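Local coordinates for pyridine nucleotide-disulfide oxidoreductase-like protein (Myceliophthora thermophila, PDB 5MQ6), which catalyses the enantioselective Baeyer-Villiger oxidation of ketones, especially bulky polycyclic ones, to esters or lactones, using FAD and NADPH, at residues F81-A86 / V95-A100; G89-A94 / Y165-Q170. One frame throughout, in Å; residues are numbered along the deposited sequence.

Contact 1: residues F81-A86 / V95-A100; sequences FIILGA and VRLAEA. With FAD (flavin-adenine dinucleotide), chain B.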
loop_
_atom_site.group_PDB
_atom_site.type_symbol
_atom_site.label_atom_id
_atom_site.label_comp_id
_atom_site.label_asym_id
_atom_site.label_seq_id
_atom_site.Cartn_x
_atom_site.Cartn_y
_atom_site.Cartn_z
ATOM N N PHE A 81 7.783 23.797 -3.350
ATOM C CA PHE A 81 7.372 22.489 -2.864
ATOM C C PHE A 81 8.288 21.383 -3.467
ATOM O O PHE A 81 8.517 21.318 -4.686
ATOM C CB PHE A 81 5.925 22.161 -3.304
ATOM C CG PHE A 81 4.914 23.101 -2.764
ATOM C CD1 PHE A 81 4.408 22.943 -1.489
ATOM C CD2 PHE A 81 4.491 24.207 -3.512
ATOM C CE1 PHE A 81 3.510 23.856 -0.962
ATOM C CE2 PHE A 81 3.582 25.136 -2.968
ATOM C CZ PHE A 81 3.121 24.961 -1.668
ATOM N N ILE A 82 8.773 20.517 -2.604
ATOM C CA ILE A 82 9.255 19.200 -3.034
ATOM C C ILE A 82 8.259 18.146 -2.606
ATOM O O ILE A 82 7.882 18.021 -1.433
ATOM C CB ILE A 82 10.678 18.877 -2.600
ATOM C CG1 ILE A 82 11.658 19.805 -3.386
ATOM C CG2 ILE A 82 10.958 17.374 -2.919
ATOM C CD1 ILE A 82 13.056 19.833 -2.768
ATOM N N ILE A 83 7.846 17.382 -3.604
ATOM C CA ILE A 83 7.013 16.196 -3.404
ATOM C C ILE A 83 7.853 14.915 -3.559
ATOM O O ILE A 83 8.466 14.726 -4.599
ATOM C CB ILE A 83 5.879 16.166 -4.431
ATOM C CG1 ILE A 83 4.978 17.417 -4.219
ATOM C CG2 ILE A 83 5.050 14.858 -4.308
ATOM C CD1 ILE A 83 3.954 17.633 -5.319
ATOM N N LEU A 84 7.841 14.054 -2.546
ATOM C CA LEU A 84 8.557 12.790 -2.634
ATOM C C LEU A 84 7.540 11.766 -3.045
ATOM O O LEU A 84 6.550 11.521 -2.337
ATOM C CB LEU A 84 9.198 12.417 -1.299
ATOM C CG LEU A 84 10.219 11.292 -1.201
ATOM C CD1 LEU A 84 11.033 11.369 0.080
ATOM C CD2 LEU A 84 9.514 9.961 -1.112
ATOM N N GLY A 85 7.746 11.237 -4.245
ATOM C CA GLY A 85 6.847 10.327 -4.854
ATOM C C GLY A 85 6.090 10.914 -6.039
ATOM O O GLY A 85 5.486 11.955 -5.900
ATOM N N ALA A 86 6.076 10.173 -7.133
ATOM C CA ALA A 86 5.477 10.533 -8.363
ATOM C C ALA A 86 4.442 9.453 -8.789
ATOM O O ALA A 86 4.051 9.342 -9.967
ATOM C CB ALA A 86 6.569 10.699 -9.383
ATOM N N VAL A 95 -1.303 18.078 -8.652
ATOM C CA VAL A 95 -2.524 18.603 -9.223
ATOM C C VAL A 95 -3.275 19.545 -8.230
ATOM O O VAL A 95 -3.715 20.635 -8.605
ATOM C CB VAL A 95 -3.466 17.468 -9.669
ATOM C CG1 VAL A 95 -4.822 18.047 -10.073
ATOM C CG2 VAL A 95 -2.902 16.720 -10.879
ATOM N N ARG A 96 -3.384 19.163 -6.970
ATOM C CA ARG A 96 -4.107 19.949 -6.026
ATOM C C ARG A 96 -3.405 21.294 -5.777
ATOM O O ARG A 96 -4.063 22.323 -5.652
ATOM C CB ARG A 96 -4.315 19.215 -4.683
ATOM C CG ARG A 96 -5.661 18.558 -4.451
ATOM C CD ARG A 96 -5.871 17.295 -5.204
ATOM N NE ARG A 96 -7.237 16.811 -5.151
ATOM C CZ ARG A 96 -7.750 15.962 -4.270
ATOM N NH1 ARG A 96 -7.055 15.411 -3.299
ATOM N NH2 ARG A 96 -9.005 15.670 -4.389
ATOM N N LEU A 97 -2.086 21.293 -5.657
ATOM C CA LEU A 97 -1.344 22.533 -5.511
ATOM C C LEU A 97 -1.583 23.471 -6.722
ATOM O O LEU A 97 -1.853 24.686 -6.572
ATOM C CB LEU A 97 0.090 22.251 -5.367
ATOM C CG LEU A 97 0.631 21.621 -4.077
ATOM C CD1 LEU A 97 2.100 21.325 -4.333
ATOM C CD2 LEU A 97 0.500 22.519 -2.822
ATOM N N ALA A 98 -1.489 22.896 -7.905
ATOM C CA ALA A 98 -1.692 23.683 -9.136
ATOM C C ALA A 98 -3.100 24.307 -9.116
ATOM O O ALA A 98 -3.186 25.472 -9.257
ATOM C CB ALA A 98 -1.499 22.835 -10.379
ATOM N N GLU A 99 -4.160 23.547 -8.826
ATOM C CA GLU A 99 -5.555 24.039 -8.793
ATOM C C GLU A 99 -5.802 24.990 -7.611
ATOM O O GLU A 99 -6.657 25.850 -7.667
ATOM C CB GLU A 99 -6.553 22.894 -8.686
ATOM C CG GLU A 99 -6.498 21.926 -9.862
ATOM C CD GLU A 99 -7.084 22.507 -11.124
ATOM O OE1 GLU A 99 -7.937 23.414 -11.035
ATOM O OE2 GLU A 99 -6.681 22.068 -12.202
ATOM N N ALA A 100 -5.048 24.885 -6.561
ATOM C CA ALA A 100 -5.205 25.805 -5.460
ATOM C C ALA A 100 -4.551 27.131 -5.712
ATOM O O ALA A 100 -4.632 27.985 -4.841
ATOM C CB ALA A 100 -4.657 25.214 -4.133
HETATM P PA FAD B . 3.445 4.672 -4.525
HETATM O O1A FAD B . 4.112 3.578 -3.759
HETATM O O2A FAD B . 2.549 4.363 -5.711
HETATM O O5B FAD B . 4.585 5.677 -5.044
HETATM C C5B FAD B . 5.566 6.124 -4.170
HETATM C C4B FAD B . 6.870 6.240 -4.933
HETATM O O4B FAD B . 7.798 6.911 -4.061
HETATM C C3B FAD B . 7.525 4.925 -5.345
HETATM O O3B FAD B . 7.982 5.014 -6.670
HETATM C C2B FAD B . 8.688 4.793 -4.401
HETATM O O2B FAD B . 9.759 4.068 -4.956
HETATM C C1B FAD B . 9.030 6.245 -4.152
HETATM N N9A FAD B . 9.809 6.443 -2.954
HETATM C C8A FAD B . 9.506 5.996 -1.702
HETATM N N7A FAD B . 10.495 6.351 -0.888
HETATM C C5A FAD B . 11.452 7.002 -1.571
HETATM C C6A FAD B . 12.730 7.646 -1.218
HETATM N N6A FAD B . 13.275 7.664 -0.019
HETATM N N1A FAD B . 13.308 8.251 -2.223
HETATM C C2A FAD B . 12.822 8.248 -3.487
HETATM N N3A FAD B . 11.705 7.703 -3.911
HETATM C C4A FAD B . 10.996 7.038 -2.947
HETATM N N1 FAD B . -4.287 -0.106 -3.616
HETATM C C2 FAD B . -5.625 0.062 -3.875
HETATM O O2 FAD B . -6.291 0.859 -3.226
HETATM N N3 FAD B . -6.226 -0.643 -4.843
HETATM C C4 FAD B . -5.521 -1.527 -5.567
HETATM O O4 FAD B . -6.125 -2.135 -6.442
HETATM C C4X FAD B . -4.084 -1.785 -5.370
HETATM N N5 FAD B . -3.334 -2.697 -6.073
HETATM C C5X FAD B . -2.017 -2.819 -5.771
HETATM C C6 FAD B . -1.180 -3.799 -6.496
HETATM C C7 FAD B . 0.238 -3.858 -6.092
HETATM C C7M FAD B . 1.189 -4.818 -6.770
HETATM C C8 FAD B . 0.806 -3.012 -5.002
HETATM C C8M FAD B . 2.272 -3.060 -4.579
HETATM C C9 FAD B . -0.011 -2.117 -4.340
HETATM C C9A FAD B . -1.387 -1.993 -4.682
HETATM N N10 FAD B . -2.172 -1.082 -3.954
HETATM C C10 FAD B . -3.519 -0.951 -4.307
HETATM C "C1'" FAD B . -1.608 -0.186 -2.920
HETATM C "C2'" FAD B . -0.910 0.997 -3.712
HETATM O "O2'" FAD B . 0.437 1.143 -3.238
HETATM C "C3'" FAD B . -1.677 2.363 -3.659
HETATM O "O3'" FAD B . -2.984 2.186 -4.212
HETATM C "C4'" FAD B . -1.102 3.535 -4.490
HETATM O "O4'" FAD B . -0.598 3.166 -5.849
HETATM C "C5'" FAD B . -0.012 4.265 -3.680
HETATM O "O5'" FAD B . 0.193 5.566 -4.314
HETATM P P FAD B . 1.377 6.423 -3.615
HETATM O O1P FAD B . 1.767 7.499 -4.694
HETATM O O2P FAD B . 0.874 6.777 -2.208
HETATM O O3P FAD B . 2.599 5.355 -3.343
#
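Leu97 lays both of its methyls over one face of the Phe81 ring. CD2 sits over the face, offset from the centre toward the CZ side, 3.9 Å from the centroid of the Phe81 ring and 17° off its normal, a CH-pi contact; the other methyl, CD1 of Leu97, reaches back to the root of the ring, 3.7 Å from Phe81 CG. The ring comes under the leucine because its CG lies anti to the carbonyl carbon (chi1 -62°), which swings it off strand 78-84 toward the helix. Ile83, two residues on and facing the same way, adds its tip: CD1 of Ile83 is 4.2 Å from Leu97 CD1, the same methyl that meets the phenylalanine. With an alanine in place of Phe81, Leu97 CD2 would probably lose the aromatic face beneath it, and a gap would open between strand and helix. Leu220 and Val553 also pack on Leu97, and the Tyr218 ring meets that of Phe81. This is the first strand and helix of the FAD-binding Rossmann beta-alpha-beta unit. Leu84 points off the other side of the strand, its CD2 3.6 Å from C5A of the FAD adenine, and Gly85 follows with phi 109°, a value that calls for glycine. No hydrogen bond or charge joins the two segments, so what passes directly between them is hydrophobic fit and the CH-pi contact.

Contact 2: residues G89-A94 / Y165-Q170; sequences GGLLYA and YRIATQ. With FAD (flavin-adenine dinucleotide), chain B.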
loop_
_atom_site.group_PDB
_atom_site.type_symbol
_atom_site.label_atom_id
_atom_site.label_comp_id
_atom_site.label_asym_id
_atom_site.label_seq_id
_atom_site.Cartn_x
_atom_site.Cartn_y
_atom_site.Cartn_z
ATOM N N GLY A 89 -0.378 9.258 -5.537
ATOM C CA GLY A 89 -0.352 10.177 -4.421
ATOM C C GLY A 89 0.360 11.483 -4.652
ATOM O O GLY A 89 -0.175 12.535 -4.385
ATOM N N GLY A 90 1.602 11.423 -5.091
ATOM C CA GLY A 90 2.302 12.632 -5.410
ATOM C C GLY A 90 1.692 13.419 -6.536
ATOM O O GLY A 90 1.714 14.665 -6.523
ATOM N N LEU A 91 1.182 12.708 -7.544
ATOM C CA LEU A 91 0.431 13.405 -8.585
ATOM C C LEU A 91 -0.771 14.189 -8.029
ATOM O O LEU A 91 -0.992 15.318 -8.446
ATOM C CB LEU A 91 -0.012 12.465 -9.677
ATOM C CG LEU A 91 1.086 11.901 -10.582
ATOM C CD1 LEU A 91 0.476 10.729 -11.318
ATOM C CD2 LEU A 91 1.573 13.004 -11.515
ATOM N N LEU A 92 -1.566 13.561 -7.158
ATOM C CA LEU A 92 -2.649 14.268 -6.507
ATOM C C LEU A 92 -2.187 15.489 -5.756
ATOM O O LEU A 92 -2.838 16.555 -5.807
ATOM C CB LEU A 92 -3.374 13.336 -5.558
ATOM C CG LEU A 92 -4.433 12.551 -6.276
ATOM C CD1 LEU A 92 -4.903 11.359 -5.341
ATOM C CD2 LEU A 92 -5.619 13.507 -6.651
ATOM N N TYR A 93 -1.079 15.399 -5.087
ATOM C CA TYR A 93 -0.573 16.618 -4.395
ATOM C C TYR A 93 -0.257 17.705 -5.440
ATOM O O TYR A 93 -0.590 18.903 -5.265
ATOM C CB TYR A 93 0.770 16.351 -3.687
ATOM C CG TYR A 93 0.854 15.862 -2.249
ATOM C CD1 TYR A 93 0.111 16.417 -1.203
ATOM C CD2 TYR A 93 1.822 14.929 -1.927
ATOM C CE1 TYR A 93 0.260 15.992 0.089
ATOM C CE2 TYR A 93 2.053 14.528 -0.621
ATOM C CZ TYR A 93 1.294 15.080 0.396
ATOM O OH TYR A 93 1.610 14.637 1.636
ATOM N N ALA A 94 0.400 17.292 -6.525
ATOM C CA ALA A 94 0.826 18.249 -7.537
ATOM C C ALA A 94 -0.367 18.911 -8.216
ATOM O O ALA A 94 -0.444 20.179 -8.330
ATOM C CB ALA A 94 1.677 17.566 -8.609
ATOM N N TYR A 165 0.614 8.937 -16.614
ATOM C CA TYR A 165 1.127 9.791 -17.709
ATOM C C TYR A 165 0.118 10.771 -18.208
ATOM O O TYR A 165 0.467 11.925 -18.461
ATOM C CB TYR A 165 1.771 8.975 -18.860
ATOM C CG TYR A 165 3.149 8.706 -18.438
ATOM C CD1 TYR A 165 3.445 7.789 -17.420
ATOM C CD2 TYR A 165 4.226 9.456 -18.988
ATOM C CE1 TYR A 165 4.779 7.548 -16.992
ATOM C CE2 TYR A 165 5.556 9.218 -18.574
ATOM C CZ TYR A 165 5.809 8.294 -17.551
ATOM O OH TYR A 165 7.076 8.195 -17.079
ATOM N N ARG A 166 -1.143 10.350 -18.274
ATOM C CA ARG A 166 -2.198 11.265 -18.669
ATOM C C ARG A 166 -2.281 12.444 -17.690
ATOM O O ARG A 166 -2.503 13.631 -18.076
ATOM C CB ARG A 166 -3.535 10.539 -18.767
ATOM C CG ARG A 166 -4.739 11.445 -18.971
ATOM C CD ARG A 166 -6.042 10.664 -19.239
ATOM N NE ARG A 166 -5.868 9.730 -20.332
ATOM C CZ ARG A 166 -5.619 8.420 -20.266
ATOM N NH1 ARG A 166 -5.594 7.743 -19.112
ATOM N NH2 ARG A 166 -5.375 7.783 -21.417
ATOM N N ILE A 167 -2.178 12.132 -16.404
ATOM C CA ILE A 167 -2.287 13.191 -15.387
ATOM C C ILE A 167 -1.071 14.107 -15.517
ATOM O O ILE A 167 -1.220 15.322 -15.548
ATOM C CB ILE A 167 -2.409 12.634 -13.959
ATOM C CG1 ILE A 167 -3.778 11.944 -13.831
ATOM C CG2 ILE A 167 -2.328 13.754 -12.894
ATOM C CD1 ILE A 167 -3.868 10.941 -12.733
ATOM N N ALA A 168 0.116 13.527 -15.579
ATOM C CA ALA A 168 1.308 14.369 -15.648
ATOM C C ALA A 168 1.309 15.280 -16.859
ATOM O O ALA A 168 1.771 16.455 -16.790
ATOM C CB ALA A 168 2.536 13.498 -15.644
ATOM N N THR A 169 0.759 14.767 -17.970
ATOM C CA THR A 169 0.614 15.532 -19.208
ATOM C C THR A 169 -0.382 16.643 -19.039
ATOM O O THR A 169 -0.110 17.790 -19.382
ATOM C CB THR A 169 0.148 14.606 -20.332
ATOM O OG1 THR A 169 1.232 13.714 -20.654
ATOM C CG2 THR A 169 -0.293 15.383 -21.603
ATOM N N GLN A 170 -1.545 16.306 -18.497
ATOM C CA GLN A 170 -2.588 17.273 -18.356
ATOM C C GLN A 170 -2.134 18.449 -17.476
ATOM O O GLN A 170 -2.444 19.602 -17.780
ATOM C CB GLN A 170 -3.896 16.642 -17.884
ATOM C CG GLN A 170 -5.007 17.642 -17.793
ATOM C CD GLN A 170 -6.363 17.036 -17.736
ATOM O OE1 GLN A 170 -6.593 15.905 -18.179
ATOM N NE2 GLN A 170 -7.288 17.770 -17.157
HETATM P PA FAD B . 3.445 4.672 -4.525
HETATM O O1A FAD B . 4.112 3.578 -3.759
HETATM O O2A FAD B . 2.549 4.363 -5.711
HETATM O O5B FAD B . 4.585 5.677 -5.044
HETATM C C5B FAD B . 5.566 6.124 -4.170
HETATM C C4B FAD B . 6.870 6.240 -4.933
HETATM O O4B FAD B . 7.798 6.911 -4.061
HETATM C C3B FAD B . 7.525 4.925 -5.345
HETATM O O3B FAD B . 7.982 5.014 -6.670
HETATM C C2B FAD B . 8.688 4.793 -4.401
HETATM O O2B FAD B . 9.759 4.068 -4.956
HETATM C C1B FAD B . 9.030 6.245 -4.152
HETATM N N9A FAD B . 9.809 6.443 -2.954
HETATM C C8A FAD B . 9.506 5.996 -1.702
HETATM N N7A FAD B . 10.495 6.351 -0.888
HETATM C C5A FAD B . 11.452 7.002 -1.571
HETATM C C6A FAD B . 12.730 7.646 -1.218
HETATM N N6A FAD B . 13.275 7.664 -0.019
HETATM N N1A FAD B . 13.308 8.251 -2.223
HETATM C C2A FAD B . 12.822 8.248 -3.487
HETATM N N3A FAD B . 11.705 7.703 -3.911
HETATM C C4A FAD B . 10.996 7.038 -2.947
HETATM N N1 FAD B . -4.287 -0.106 -3.616
HETATM C C2 FAD B . -5.625 0.062 -3.875
HETATM O O2 FAD B . -6.291 0.859 -3.226
HETATM N N3 FAD B . -6.226 -0.643 -4.843
HETATM C C4 FAD B . -5.521 -1.527 -5.567
HETATM O O4 FAD B . -6.125 -2.135 -6.442
HETATM C C4X FAD B . -4.084 -1.785 -5.370
HETATM N N5 FAD B . -3.334 -2.697 -6.073
HETATM C C5X FAD B . -2.017 -2.819 -5.771
HETATM C C6 FAD B . -1.180 -3.799 -6.496
HETATM C C7 FAD B . 0.238 -3.858 -6.092
HETATM C C7M FAD B . 1.189 -4.818 -6.770
HETATM C C8 FAD B . 0.806 -3.012 -5.002
HETATM C C8M FAD B . 2.272 -3.060 -4.579
HETATM C C9 FAD B . -0.011 -2.117 -4.340
HETATM C C9A FAD B . -1.387 -1.993 -4.682
HETATM N N10 FAD B . -2.172 -1.082 -3.954
HETATM C C10 FAD B . -3.519 -0.951 -4.307
HETATM C "C1'" FAD B . -1.608 -0.186 -2.920
HETATM C "C2'" FAD B . -0.910 0.997 -3.712
HETATM O "O2'" FAD B . 0.437 1.143 -3.238
HETATM C "C3'" FAD B . -1.677 2.363 -3.659
HETATM O "O3'" FAD B . -2.984 2.186 -4.212
HETATM C "C4'" FAD B . -1.102 3.535 -4.490
HETATM O "O4'" FAD B . -0.598 3.166 -5.849
HETATM C "C5'" FAD B . -0.012 4.265 -3.680
HETATM O "O5'" FAD B . 0.193 5.566 -4.314
HETATM P P FAD B . 1.377 6.423 -3.615
HETATM O O1P FAD B . 1.767 7.499 -4.694
HETATM O O2P FAD B . 0.874 6.777 -2.208
HETATM O O3P FAD B . 2.599 5.355 -3.343
#
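Leu91 projects from helix 88-99 toward Ile167, and one methyl of Ile167, CG2, lies close to every side-chain carbon of the leucine. Starting at the root, Leu91 CB lies 4.2 Å from Ile167 CG2. The branch carbon CG is a little farther off, 4.5 Å from that CG2 of Ile167. From there the side chain forks: Leu91 CD1 lies 4.4 Å from Ile167 CG2, while Leu91 CD2 sits between two methyls, 4.2 Å from Ile167 CG2 and 4.3 Å from Ala168 CB. In Ile167 it is CG2 that stands anti to the backbone N, with CG1 anti to the carbonyl carbon (chi1 -69°), and this turns CG2 to Leu91. The helix that carries Leu91 is the one following the glycine-rich turn of a Rossmann dinucleotide fold, consistent with a GxGxxG motif ending at Gly90. Two residues before Leu91, Gly89 N donates to O1P of the FAD diphosphate, at 2.9 Å and 141°; a beta carbon on Gly89 would run into that oxygen. Beside the Leu91 contact, Leu173 also touches Leu91 and Phe118 touches Ala168. On another side of this helix Leu92 packs against Leu545 and Thr549 of helix 541-562.

In the fold
From the N terminus, strand 78-84 runs into the glycine-rich turn and then helix 88-99, which folds back on the strand; contact 1 closes this short loop of eight intervening residues. Contact 2 starts inside that loop and closes a much longer one, 70 residues on, where helix 157-170 returns to the same helix. The two therefore cross rather than nest, sharing helix 88-99 between them: the strand with its sheet borders one flank, helix 157-170 another. They meet directly where Val95 CG2 packs 3.6 Å from Ile167 CG2. Both include FAD-pocket residues, one segment beside the adenosine, the other at the diphosphate.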